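Local coordinates for protein transketolase (Campylobacter jejuni, PDB 3L84) that belongs to the transketolase family of thiamine diphosphate-dependent enzymes, each chain joining two cofactor-binding-type domains to a transketolase C-terminal domain, at residues L42-K47 and R58-V62; Q134-G138 and L316-L320; H597-G601 and K624-I629. All blocks are in the same frame, centred on the assembly; numbering follows the deposited sequence. Where two conformers were deposited one is given.

Contact 1. Residues L42-K47 and R58-V62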
ATOM      1  N   LEU A  42       6.961  23.694 -23.826  1.00  8.08           N
ATOM      2  CA  LEU A  42       7.998  23.052 -23.026  1.00  8.84           C
ATOM      3  C   LEU A  42       9.133  22.528 -23.894  1.00  8.59           C
ATOM      4  O   LEU A  42      10.281  22.529 -23.455  1.00  9.84           O
ATOM      5  CB  LEU A  42       7.390  21.916 -22.172  1.00  9.03           C
ATOM      6  CG  LEU A  42       8.336  21.234 -21.203  1.00  8.96           C
ATOM      7  CD1 LEU A  42       8.979  22.174 -20.193  1.00  9.89           C
ATOM      8  CD2 LEU A  42       7.577  20.138 -20.454  1.00 10.97           C
ATOM      9  N   SER A  43       8.851  22.087 -25.117  1.00  9.02           N
ATOM     10  CA  SER A  43       9.907  21.601 -26.008  1.00  9.68           C
ATOM     11  C   SER A  43      11.023  22.633 -26.256  1.00 10.33           C
ATOM     12  O   SER A  43      12.157  22.251 -26.558  1.00 11.53           O
ATOM     13  CB  SER A  43       9.346  21.118 -27.350  1.00  9.48           C
ATOM     14  OG  SER A  43       8.951  22.194 -28.185  1.00  9.70           O
ATOM     15  N   TYR A  44      10.718  23.923 -26.134  1.00  9.18           N
ATOM     16  CA  TYR A  44      11.712  24.989 -26.312  1.00  9.51           C
ATOM     17  C   TYR A  44      12.563  25.198 -25.083  1.00 10.03           C
ATOM     18  O   TYR A  44      13.591  25.856 -25.162  1.00 13.68           O
ATOM     19  CB  TYR A  44      11.009  26.307 -26.674  1.00 10.61           C
ATOM     20  CG  TYR A  44      10.435  26.312 -28.064  1.00  9.94           C
ATOM     21  CD1 TYR A  44      11.156  26.869 -29.122  1.00  9.84           C
ATOM     22  CD2 TYR A  44       9.210  25.714 -28.339  1.00  9.71           C
ATOM     23  CE1 TYR A  44      10.661  26.852 -30.394  1.00 10.32           C
ATOM     24  CE2 TYR A  44       8.705  25.695 -29.633  1.00 10.00           C
ATOM     25  CZ  TYR A  44       9.435  26.274 -30.659  1.00  9.48           C
ATOM     26  OH  TYR A  44       8.949  26.272 -31.941  1.00 11.40           O
ATOM     27  N   HIS A  45      12.103  24.701 -23.935  1.00  9.32           N
ATOM     28  CA  HIS A  45      12.833  24.859 -22.681  1.00  9.95           C
ATOM     29  C   HIS A  45      13.639  23.617 -22.290  1.00 10.17           C
ATOM     30  O   HIS A  45      14.664  23.735 -21.620  1.00 11.02           O
ATOM     31  CB  HIS A  45      11.844  25.173 -21.552  1.00 10.36           C
ATOM     32  CG  HIS A  45      11.203  26.512 -21.685  1.00 11.40           C
ATOM     33  ND1 HIS A  45      11.689  27.628 -21.048  1.00 10.64           N
ATOM     34  CD2 HIS A  45      10.135  26.912 -22.403  1.00 10.00           C
ATOM     35  CE1 HIS A  45      10.927  28.666 -21.364  1.00 11.42           C
ATOM     36  NE2 HIS A  45       9.985  28.263 -22.201  1.00  9.86           N
ATOM     37  N   LEU A  46      13.166  22.446 -22.673  1.00 10.36           N
ATOM     38  CA  LEU A  46      13.759  21.189 -22.247  1.00 10.06           C
ATOM     39  C   LEU A  46      15.140  21.033 -22.846  1.00  9.82           C
ATOM     40  O   LEU A  46      15.333  21.201 -24.070  1.00 11.44           O
ATOM     41  CB  LEU A  46      12.864  20.035 -22.713  1.00 10.87           C
ATOM     42  CG  LEU A  46      13.095  18.672 -22.092  1.00 12.41           C
ATOM     43  CD1 LEU A  46      12.626  18.714 -20.633  1.00 13.64           C
ATOM     44  CD2 LEU A  46      12.387  17.583 -22.860  1.00 14.80           C
ATOM     45  N   LYS A  47      16.109  20.721 -21.988  1.00  9.17           N
ATOM     46  CA  LYS A  47      17.474  20.480 -22.403  0.50  9.28           C
ATOM     47  C   LYS A  47      17.701  18.966 -22.375  1.00  9.44           C
ATOM     48  O   LYS A  47      17.568  18.315 -21.320  1.00 10.11           O
ATOM     49  CB  LYS A  47      18.400  21.188 -21.436  0.50 10.42           C
ATOM     50  CG  LYS A  47      19.863  21.121 -21.774  0.50 11.28           C
ATOM     51  CD  LYS A  47      20.696  21.564 -20.574  0.50 13.83           C
ATOM     52  CE  LYS A  47      20.633  20.556 -19.445  0.50 14.38           C
ATOM     53  NZ  LYS A  47      21.734  20.719 -18.534  0.50 13.46           N
ATOM     54  N   ARG A  58      21.035  15.995 -18.424  1.00  6.21           N
ATOM     55  CA  ARG A  58      19.785  16.296 -19.115  1.00  5.97           C
ATOM     56  C   ARG A  58      18.688  16.719 -18.139  1.00  6.71           C
ATOM     57  O   ARG A  58      18.641  16.261 -16.996  1.00  7.06           O
ATOM     58  CB  ARG A  58      19.295  15.085 -19.898  1.00  7.15           C
ATOM     59  CG  ARG A  58      18.812  13.948 -19.046  1.00  6.46           C
ATOM     60  CD  ARG A  58      18.630  12.687 -19.843  1.00  6.36           C
ATOM     61  NE  ARG A  58      18.040  11.602 -19.055  1.00  7.51           N
ATOM     62  CZ  ARG A  58      18.775  10.752 -18.365  1.00  7.93           C
ATOM     63  NH1 ARG A  58      20.084  10.872 -18.271  1.00  7.57           N
ATOM     64  NH2 ARG A  58      18.216   9.746 -17.721  1.00  8.98           N
ATOM     65  N   ASP A  59      17.770  17.567 -18.582  1.00  5.76           N
ATOM     66  CA  ASP A  59      16.525  17.716 -17.844  1.00  6.32           C
ATOM     67  C   ASP A  59      15.784  16.373 -17.829  1.00  6.81           C
ATOM     68  O   ASP A  59      15.817  15.632 -18.811  1.00  8.48           O
ATOM     69  CB  ASP A  59      15.613  18.741 -18.487  1.00  6.95           C
ATOM     70  CG  ASP A  59      16.113  20.154 -18.384  1.00  7.89           C
ATOM     71  OD1 ASP A  59      16.986  20.490 -17.538  1.00  7.22           O
ATOM     72  OD2 ASP A  59      15.644  21.003 -19.185  1.00  8.69           O
ATOM     73  N   ARG A  60      15.120  16.078 -16.727  1.00  7.56           N
ATOM     74  CA  ARG A  60      14.350  14.840 -16.572  1.00  8.07           C
ATOM     75  C   ARG A  60      12.862  15.204 -16.717  1.00  7.99           C
ATOM     76  O   ARG A  60      12.341  15.982 -15.931  1.00  9.28           O
ATOM     77  CB  ARG A  60      14.595  14.139 -15.217  1.00  9.27           C
ATOM     78  CG  ARG A  60      16.057  13.882 -14.761  1.00 11.98           C
ATOM     79  CD  ARG A  60      16.753  13.000 -15.721  1.00 11.65           C
ATOM     80  NE  ARG A  60      17.954  12.314 -15.190  1.00  8.82           N
ATOM     81  CZ  ARG A  60      19.184  12.833 -15.113  1.00  7.33           C
ATOM     82  NH1 ARG A  60      19.410  14.098 -15.441  1.00  7.15           N
ATOM     83  NH2 ARG A  60      20.229  12.084 -14.745  1.00  7.41           N
ATOM     84  N   LEU A  61      12.168  14.605 -17.680  1.00  7.54           N
ATOM     85  CA  LEU A  61      10.763  14.795 -17.931  1.00  8.35           C
ATOM     86  C   LEU A  61      10.024  13.563 -17.452  1.00  7.27           C
ATOM     87  O   LEU A  61      10.384  12.455 -17.831  1.00  9.05           O
ATOM     88  CB  LEU A  61      10.524  14.993 -19.415  1.00  9.97           C
ATOM     89  CG  LEU A  61       9.094  15.112 -19.923  1.00 10.44           C
ATOM     90  CD1 LEU A  61       8.435  16.302 -19.293  1.00 11.03           C
ATOM     91  CD2 LEU A  61       9.095  15.162 -21.475  1.00 13.49           C
ATOM     92  N   VAL A  62       9.020  13.742 -16.610  1.00  7.08           N
ATOM     93  CA  VAL A  62       8.189  12.649 -16.091  1.00  7.11           C
ATOM     94  C   VAL A  62       6.702  12.909 -16.368  1.00  7.52           C
ATOM     95  O   VAL A  62       6.148  13.914 -15.905  1.00  8.20           O
ATOM     96  CB  VAL A  62       8.349  12.475 -14.587  1.00  7.38           C
ATOM     97  CG1 VAL A  62       7.444  11.327 -14.043  1.00  8.83           C
ATOM     98  CG2 VAL A  62       9.827  12.217 -14.194  1.00  9.29           C
TER
HETATM   99  O   HOH W   1      14.941  23.563 -18.764  1.00 13.48           O
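K47 and D59 meet through their backbones where the loop after helix 30-42 passes the entry to strand 60-63: D59 N gives a hydrogen bond to K47 O at 2.8 Å. The aspartate side chain returns a second bond, for K47 N donates to D59 OD2 at 2.9 Å with an N-H...O angle of 164°, reaching the oxygen from above the carboxylate plane. D59 CG stands beside its own backbone N (chi1 -69°), which carries the carboxylate across to the loop. D59 OD2 also accepts a hydrogen bond from a water, which donates a second one to H45 O, while OD1 accepts from the backbone N of K145. With several N-H and O-H donors around it, the acid is probably held as the anion. Strand 60-63 is an edge strand of the parallel sheet in the thiamine diphosphate-binding domain, with strand 146-151 as its neighbour. Next to the polar pair the contact turns apolar. L46 CD1 lies 3.7 Å from D59 CB, its other methyl, CD2, being 4.3 Å from L61 CD2. From the end of the helix, L42 CD2 comes within 4.1 Å of L61 CD1. Branched leucines suit this layer: the two methyls of L46 let it cover D59 CB with one and meet L61 with the other, and Y147 touches all three leucines.

Contact 2. Residues Q134-G138 and L316-L320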
ATOM      1  N   GLN A 134      24.730  17.078  -7.422  1.00  7.95           N
ATOM      2  CA  GLN A 134      25.348  18.415  -7.387  0.50  8.65           C
ATOM      3  C   GLN A 134      26.324  18.494  -6.191  1.00  8.06           C
ATOM      4  O   GLN A 134      27.421  19.053  -6.292  1.00  8.16           O
ATOM      5  CB  GLN A 134      24.258  19.498  -7.259  0.50  8.66           C
ATOM      6  CG  GLN A 134      24.700  20.927  -7.512  0.50 11.39           C
ATOM      7  CD  GLN A 134      23.616  21.934  -7.185  0.50 14.53           C
ATOM      8  OE1 GLN A 134      22.425  21.671  -7.366  0.50 17.52           O
ATOM      9  NE2 GLN A 134      24.019  23.095  -6.710  0.50 15.16           N
ATOM     10  N   ASN A 135      25.921  17.935  -5.057  1.00  7.24           N
ATOM     11  CA  ASN A 135      26.821  17.859  -3.893  1.00  7.79           C
ATOM     12  C   ASN A 135      28.103  17.098  -4.218  1.00  7.96           C
ATOM     13  O   ASN A 135      29.194  17.499  -3.808  1.00  9.57           O
ATOM     14  CB  ASN A 135      26.113  17.190  -2.705  1.00  7.71           C
ATOM     15  CG  ASN A 135      27.039  16.956  -1.526  1.00 10.61           C
ATOM     16  OD1 ASN A 135      27.405  17.915  -0.832  1.00 13.87           O
ATOM     17  ND2 ASN A 135      27.440  15.726  -1.330  1.00  9.43           N
ATOM     18  N   LEU A 136      27.990  15.981  -4.932  1.00  7.77           N
ATOM     19  CA  LEU A 136      29.144  15.161  -5.243  1.00  7.44           C
ATOM     20  C   LEU A 136      30.007  15.708  -6.375  1.00  8.45           C
ATOM     21  O   LEU A 136      31.240  15.660  -6.292  1.00  9.93           O
ATOM     22  CB  LEU A 136      28.656  13.763  -5.625  1.00  8.22           C
ATOM     23  CG  LEU A 136      28.060  12.922  -4.502  1.00  9.49           C
ATOM     24  CD1 LEU A 136      27.554  11.610  -5.091  1.00 12.26           C
ATOM     25  CD2 LEU A 136      29.076  12.655  -3.385  1.00 13.03           C
ATOM     26  N   LEU A 137      29.371  16.212  -7.433  1.00  7.64           N
ATOM     27  CA  LEU A 137      30.059  16.567  -8.681  1.00  8.63           C
ATOM     28  C   LEU A 137      30.218  18.064  -8.933  1.00  8.42           C
ATOM     29  O   LEU A 137      30.976  18.461  -9.827  1.00  9.29           O
ATOM     30  CB  LEU A 137      29.306  15.964  -9.876  1.00  7.87           C
ATOM     31  CG  LEU A 137      29.184  14.455  -9.834  1.00  8.09           C
ATOM     32  CD1 LEU A 137      28.268  13.941 -10.942  1.00  9.10           C
ATOM     33  CD2 LEU A 137      30.561  13.767  -9.896  1.00  9.18           C
ATOM     34  N   GLY A 138      29.523  18.887  -8.158  1.00  8.35           N
ATOM     35  CA  GLY A 138      29.555  20.330  -8.287  1.00  8.43           C
ATOM     36  C   GLY A 138      28.449  20.915  -9.116  1.00  9.72           C
ATOM     37  O   GLY A 138      27.942  20.285 -10.050  1.00  8.75           O
ATOM     38  N   LEU A 316      35.994  10.518  -9.915  1.00  8.81           N
ATOM     39  CA  LEU A 316      34.827  10.218  -9.086  1.00  8.56           C
ATOM     40  C   LEU A 316      33.647   9.769  -9.957  1.00  8.28           C
ATOM     41  O   LEU A 316      33.022   8.769  -9.657  1.00  7.38           O
ATOM     42  CB  LEU A 316      34.433  11.447  -8.269  1.00  9.70           C
ATOM     43  CG  LEU A 316      33.101  11.354  -7.523  1.00  9.49           C
ATOM     44  CD1 LEU A 316      33.062  10.145  -6.591  1.00 11.10           C
ATOM     45  CD2 LEU A 316      32.795  12.633  -6.775  1.00 13.26           C
ATOM     46  N   LEU A 317      33.352  10.501 -11.023  1.00  8.09           N
ATOM     47  CA  LEU A 317      32.237  10.140 -11.871  1.00  7.62           C
ATOM     48  C   LEU A 317      32.471   8.738 -12.441  1.00  7.32           C
ATOM     49  O   LEU A 317      31.557   7.937 -12.456  1.00  7.87           O
ATOM     50  CB  LEU A 317      31.979  11.189 -12.948  1.00  7.09           C
ATOM     51  CG  LEU A 317      30.848  10.834 -13.914  1.00  6.57           C
ATOM     52  CD1 LEU A 317      29.551  10.581 -13.178  1.00  8.07           C
ATOM     53  CD2 LEU A 317      30.671  11.941 -14.974  1.00  8.18           C
ATOM     54  N   GLU A 318      33.696   8.434 -12.861  1.00  9.00           N
ATOM     55  CA  GLU A 318      33.971   7.098 -13.372  1.00  9.21           C
ATOM     56  C   GLU A 318      33.761   6.000 -12.338  1.00  8.99           C
ATOM     57  O   GLU A 318      33.249   4.932 -12.683  1.00  9.78           O
ATOM     58  CB  GLU A 318      35.355   7.021 -14.033  1.00 10.16           C
ATOM     59  CG  GLU A 318      35.337   7.624 -15.443  1.00 14.65           C
ATOM     60  CD  GLU A 318      34.468   6.776 -16.419  1.00 20.02           C
ATOM     61  OE1 GLU A 318      33.484   7.286 -16.995  1.00 23.09           O
ATOM     62  OE2 GLU A 318      34.744   5.564 -16.576  1.00 26.68           O
ATOM     63  N   ARG A 319      34.138   6.247 -11.082  1.00  7.84           N
ATOM     64  CA  ARG A 319      33.852   5.273 -10.027  1.00  7.98           C
ATOM     65  C   ARG A 319      32.363   5.098  -9.809  1.00  7.91           C
ATOM     66  O   ARG A 319      31.900   3.978  -9.563  1.00  8.59           O
ATOM     67  CB  ARG A 319      34.536   5.663  -8.721  1.00  8.72           C
ATOM     68  CG  ARG A 319      36.059   5.628  -8.772  1.00  8.62           C
ATOM     69  CD  ARG A 319      36.685   5.744  -7.401  1.00  9.05           C
ATOM     70  NE  ARG A 319      36.382   6.998  -6.722  1.00  9.90           N
ATOM     71  CZ  ARG A 319      37.074   8.118  -6.834  1.00  9.99           C
ATOM     72  NH1 ARG A 319      38.124   8.215  -7.655  1.00 14.05           N
ATOM     73  NH2 ARG A 319      36.717   9.201  -6.142  1.00 10.65           N
ATOM     74  N   LEU A 320      31.601   6.189  -9.856  1.00  7.27           N
ATOM     75  CA  LEU A 320      30.168   6.100  -9.654  1.00  7.66           C
ATOM     76  C   LEU A 320      29.488   5.318 -10.770  1.00  8.21           C
ATOM     77  O   LEU A 320      28.527   4.591 -10.550  1.00  8.98           O
ATOM     78  CB  LEU A 320      29.566   7.499  -9.556  1.00  7.10           C
ATOM     79  CG  LEU A 320      29.910   8.305  -8.333  1.00  7.02           C
ATOM     80  CD1 LEU A 320      29.563   9.750  -8.552  1.00  7.68           C
ATOM     81  CD2 LEU A 320      29.225   7.751  -7.087  1.00  7.96           C
TER
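L137 and L316 make the closest methyl-to-methyl approach between the two helical segments, CD2 of one lying 4.0 Å from CD2 of the other as the side chains pass at a slant. L137 uses both branches: CD1 sits 4.2 Å from L317 CD1, whereas CD2 also nears L320 CD1 at 4.4 Å. With CG beside the backbone N (chi1 -59°), the L137 fork is carried toward helix 314-321 and divides its methyls among three leucines there. L136 faces L316 and L320, its CB near L316 CD2 and its CD1 4.4 Å from L320 CD1. On the facing helix L316 and L320 are one turn apart, and L317 adds a third leucine beside them, so the interface is made of leucine alone, a residue whose two terminal methyls can each meet a different neighbour. These are the C-terminal end of helix 118-137 and the short helix 314-321, both in the thiamine diphosphate-binding domain; L56 borders L317, and E356 touches L316 and L320. The one polar atom here is a backbone carbonyl. L316 CD2 lies 3.4 Å from L136 O, a van der Waals contact with a carbonyl that also receives a weak hydrogen bond from K313 NZ. No hydrogen bond joins the two segments, and each helix keeps its own: G138 N closes the last turn on Q134 O at 2.8 Å. G138 then leaves the helix with positive phi (95°), at backbone angles where a beta carbon would press against the carbonyl oxygen of L137, which accounts for glycine there.

Contact 3. Residues H597-G601 and K624-I629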
ATOM      1  N   HIS A 597       6.136 -31.411   1.410  1.00  8.00           N
ATOM      2  CA  HIS A 597       4.932 -32.207   1.594  1.00  7.76           C
ATOM      3  C   HIS A 597       4.035 -31.609   2.648  1.00  8.03           C
ATOM      4  O   HIS A 597       2.795 -31.697   2.535  1.00  9.28           O
ATOM      5  CB  HIS A 597       5.273 -33.637   1.989  1.00  8.35           C
ATOM      6  CG  HIS A 597       6.121 -34.336   0.988  1.00  9.87           C
ATOM      7  ND1 HIS A 597       5.619 -34.971  -0.125  1.00 15.86           N
ATOM      8  CD2 HIS A 597       7.459 -34.500   0.948  1.00  8.86           C
ATOM      9  CE1 HIS A 597       6.623 -35.498  -0.812  1.00 13.57           C
ATOM     10  NE2 HIS A 597       7.752 -35.232  -0.178  1.00 14.39           N
ATOM     11  N   LYS A 598       4.646 -31.065   3.681  1.00  8.09           N
ATOM     12  CA  LYS A 598       3.929 -30.481   4.799  1.00  7.69           C
ATOM     13  C   LYS A 598       4.522 -29.113   5.096  1.00  7.24           C
ATOM     14  O   LYS A 598       5.714 -28.927   4.908  1.00  8.01           O
ATOM     15  CB  LYS A 598       4.043 -31.338   6.067  1.00  8.62           C
ATOM     16  CG  LYS A 598       3.460 -32.746   5.962  1.00 10.19           C
ATOM     17  CD  LYS A 598       3.582 -33.480   7.283  1.00 13.26           C
ATOM     18  CE  LYS A 598       2.981 -34.836   7.157  1.00 16.25           C
ATOM     19  NZ  LYS A 598       3.076 -35.523   8.507  1.00 18.97           N
ATOM     20  N   VAL A 599       3.709 -28.189   5.599  1.00  7.09           N
ATOM     21  CA  VAL A 599       4.156 -26.869   5.966  1.00  8.38           C
ATOM     22  C   VAL A 599       3.696 -26.554   7.377  1.00  8.31           C
ATOM     23  O   VAL A 599       2.511 -26.680   7.673  1.00 10.29           O
ATOM     24  CB  VAL A 599       3.645 -25.813   4.978  1.00  9.04           C
ATOM     25  CG1 VAL A 599       3.989 -24.397   5.420  1.00 11.24           C
ATOM     26  CG2 VAL A 599       4.165 -26.095   3.569  1.00 10.21           C
ATOM     27  N   TYR A 600       4.656 -26.172   8.219  1.00  7.50           N
ATOM     28  CA  TYR A 600       4.482 -25.820   9.605  1.00  7.63           C
ATOM     29  C   TYR A 600       4.720 -24.325   9.727  1.00  8.05           C
ATOM     30  O   TYR A 600       5.841 -23.868   9.828  1.00  7.96           O
ATOM     31  CB  TYR A 600       5.485 -26.595  10.458  1.00  8.04           C
ATOM     32  CG  TYR A 600       5.226 -26.627  11.944  1.00  6.91           C
ATOM     33  CD1 TYR A 600       4.357 -27.539  12.490  1.00  7.56           C
ATOM     34  CD2 TYR A 600       5.862 -25.750  12.803  1.00  8.60           C
ATOM     35  CE1 TYR A 600       4.139 -27.608  13.840  1.00  8.11           C
ATOM     36  CE2 TYR A 600       5.644 -25.820  14.154  1.00  8.89           C
ATOM     37  CZ  TYR A 600       4.785 -26.755  14.660  1.00  8.27           C
ATOM     38  OH  TYR A 600       4.527 -26.872  16.016  1.00  9.21           O
ATOM     39  N   GLY A 601       3.609 -23.585   9.673  1.00  7.96           N
ATOM     40  CA  GLY A 601       3.644 -22.139   9.620  1.00  8.27           C
ATOM     41  C   GLY A 601       2.673 -21.530  10.592  1.00  8.13           C
ATOM     42  O   GLY A 601       2.326 -22.130  11.622  1.00  9.55           O
ATOM     43  N   LYS A 624       7.172 -29.535  19.897  1.00  8.00           N
ATOM     44  CA  LYS A 624       5.964 -29.454  19.072  1.00  7.72           C
ATOM     45  C   LYS A 624       6.256 -29.800  17.618  1.00  7.17           C
ATOM     46  O   LYS A 624       5.461 -30.454  16.945  1.00  8.93           O
ATOM     47  CB  LYS A 624       5.300 -28.095  19.190  1.00  7.64           C
ATOM     48  CG  LYS A 624       4.692 -27.858  20.573  1.00  7.37           C
ATOM     49  CD  LYS A 624       4.083 -26.502  20.693  1.00  8.19           C
ATOM     50  CE  LYS A 624       3.322 -26.255  21.987  1.00  8.40           C
ATOM     51  NZ  LYS A 624       2.743 -24.874  22.048  1.00 10.08           N
ATOM     52  N   LEU A 625       7.398 -29.325  17.102  1.00  7.54           N
ATOM     53  CA  LEU A 625       7.724 -29.614  15.727  1.00  7.44           C
ATOM     54  C   LEU A 625       8.016 -31.095  15.524  1.00  7.53           C
ATOM     55  O   LEU A 625       7.546 -31.701  14.579  1.00  8.66           O
ATOM     56  CB  LEU A 625       8.882 -28.734  15.234  1.00  7.72           C
ATOM     57  CG  LEU A 625       9.352 -29.018  13.823  1.00  8.37           C
ATOM     58  CD1 LEU A 625       8.236 -28.868  12.794  1.00  8.03           C
ATOM     59  CD2 LEU A 625      10.521 -28.077  13.461  1.00  9.09           C
ATOM     60  N   VAL A 626       8.754 -31.689  16.438  1.00  8.37           N
ATOM     61  CA  VAL A 626       8.999 -33.130  16.354  1.00  9.13           C
ATOM     62  C   VAL A 626       7.709 -33.938  16.425  1.00  9.59           C
ATOM     63  O   VAL A 626       7.533 -34.883  15.681  1.00 10.04           O
ATOM     64  CB  VAL A 626       9.977 -33.573  17.439  1.00  8.90           C
ATOM     65  CG1 VAL A 626      10.010 -35.123  17.600  1.00  9.10           C
ATOM     66  CG2 VAL A 626      11.381 -33.032  17.155  1.00  9.73           C
ATOM     67  N   ASN A 627       6.803 -33.557  17.314  1.00  8.72           N
ATOM     68  CA  ASN A 627       5.488 -34.227  17.372  1.00 10.21           C
ATOM     69  C   ASN A 627       4.711 -34.120  16.069  1.00  9.50           C
ATOM     70  O   ASN A 627       4.097 -35.098  15.633  1.00 10.30           O
ATOM     71  CB  ASN A 627       4.690 -33.732  18.581  1.00 11.70           C
ATOM     72  CG  ASN A 627       5.190 -34.323  19.870  1.00 16.37           C
ATOM     73  OD1 ASN A 627       5.920 -35.320  19.881  1.00 19.88           O
ATOM     74  ND2 ASN A 627       4.816 -33.692  20.982  1.00 21.11           N
ATOM     75  N   PHE A 628       4.760 -32.953  15.429  1.00  8.06           N
ATOM     76  CA  PHE A 628       4.136 -32.755  14.140  1.00  8.10           C
ATOM     77  C   PHE A 628       4.773 -33.662  13.065  1.00  9.40           C
ATOM     78  O   PHE A 628       4.065 -34.336  12.298  1.00 10.13           O
ATOM     79  CB  PHE A 628       4.271 -31.284  13.767  1.00  8.37           C
ATOM     80  CG  PHE A 628       3.735 -30.946  12.405  1.00  8.24           C
ATOM     81  CD1 PHE A 628       2.376 -30.678  12.207  1.00 10.83           C
ATOM     82  CD2 PHE A 628       4.579 -30.882  11.317  1.00  9.93           C
ATOM     83  CE1 PHE A 628       1.891 -30.369  10.948  1.00  9.91           C
ATOM     84  CE2 PHE A 628       4.108 -30.536  10.063  1.00 11.19           C
ATOM     85  CZ  PHE A 628       2.757 -30.287   9.861  1.00 10.40           C
ATOM     86  N   ILE A 629       6.105 -33.698  13.018  1.00  9.18           N
ATOM     87  CA  ILE A 629       6.818 -34.496  12.010  1.00  9.33           C
ATOM     88  C   ILE A 629       6.520 -35.991  12.193  1.00  9.53           C
ATOM     89  O   ILE A 629       6.406 -36.719  11.211  1.00 10.21           O
ATOM     90  CB  ILE A 629       8.310 -34.194  12.069  1.00  8.47           C
ATOM     91  CG1 ILE A 629       8.550 -32.738  11.613  1.00  9.76           C
ATOM     92  CG2 ILE A 629       9.136 -35.185  11.223  1.00  9.72           C
ATOM     93  CD1 ILE A 629       9.962 -32.243  11.762  1.00 11.16           C
TER
HETATM   94  O   HOH W   2       1.924 -34.290  10.725  1.00 19.27           O
HETATM   95  O   HOH W   3       5.852 -35.772   8.708  1.00 19.33           O
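Strand 598-600 and helix 624-629 run nearly antiparallel, their axes 163° apart in direction and 10.5 Å apart at closest approach, with Y600 lying opposite L625 and K598 opposite I629. Y600 and F628 fill the middle. They form an edge-to-face pair, centroids 4.8 Å apart and planes at 60°, in which the tyrosine edge is directed at the phenylalanine face and Y600 CD1 lies 3.5 Å from F628 CG. L625 lies over one face of the tyrosine ring: its CD1 methyl stands 3.9 Å from the Y600 ring centroid, nearly along the ring normal, a CH-pi contact. Y600 CG is anti to the backbone N (chi1 -165°), which swings the ring out across the helix so that OH passes 3.5 Å from K624 CB and ends in a hydrogen bond to G619 O. Tyrosine suits the place because its ring packs on the helix while its hydroxyl still finds a polar partner. K598 extends along F628, with CB 4.1 Å from F628 CE2. K598 NZ is 5.6 Å from the F628 ring centroid, at most a weak cation-pi attraction; its firmer links are two waters, one donating to F628 O and the other to I629 O. A lysine can thus run its methylenes alongside the ring and still link, through waters, to the carbonyls of F628 and I629. F628 also touches I582 and L625 touches V584, both on the neighbouring strand 580-584. This is an alpha/beta layer, in which the final helix 622-629 packs on the sheet of the transketolase C-terminal domain near its edge strand 598-600.

Overall arrangement
From the N terminus, contact 1 comes first and closes a short loop of ten residues, tying the end of helix 30-42 to the first strand of the N-terminal parallel sheet. Contact 2 opens later and spans 177 residues, bringing helix 314-321 back to helix 118-137; both contacts belong to the thiamine diphosphate-binding domain, their centres about 22 Å apart without touching. Contact 3 closes a loop of 22 residues near the C terminus, joining edge strand 598-600 to helix 622-629. The three follow one another in series, none nesting or crossing. Measured between centres, contact 3 is about 60 Å from contact 1, on the opposite side of the chain's centre, and about 54 Å from contact 2.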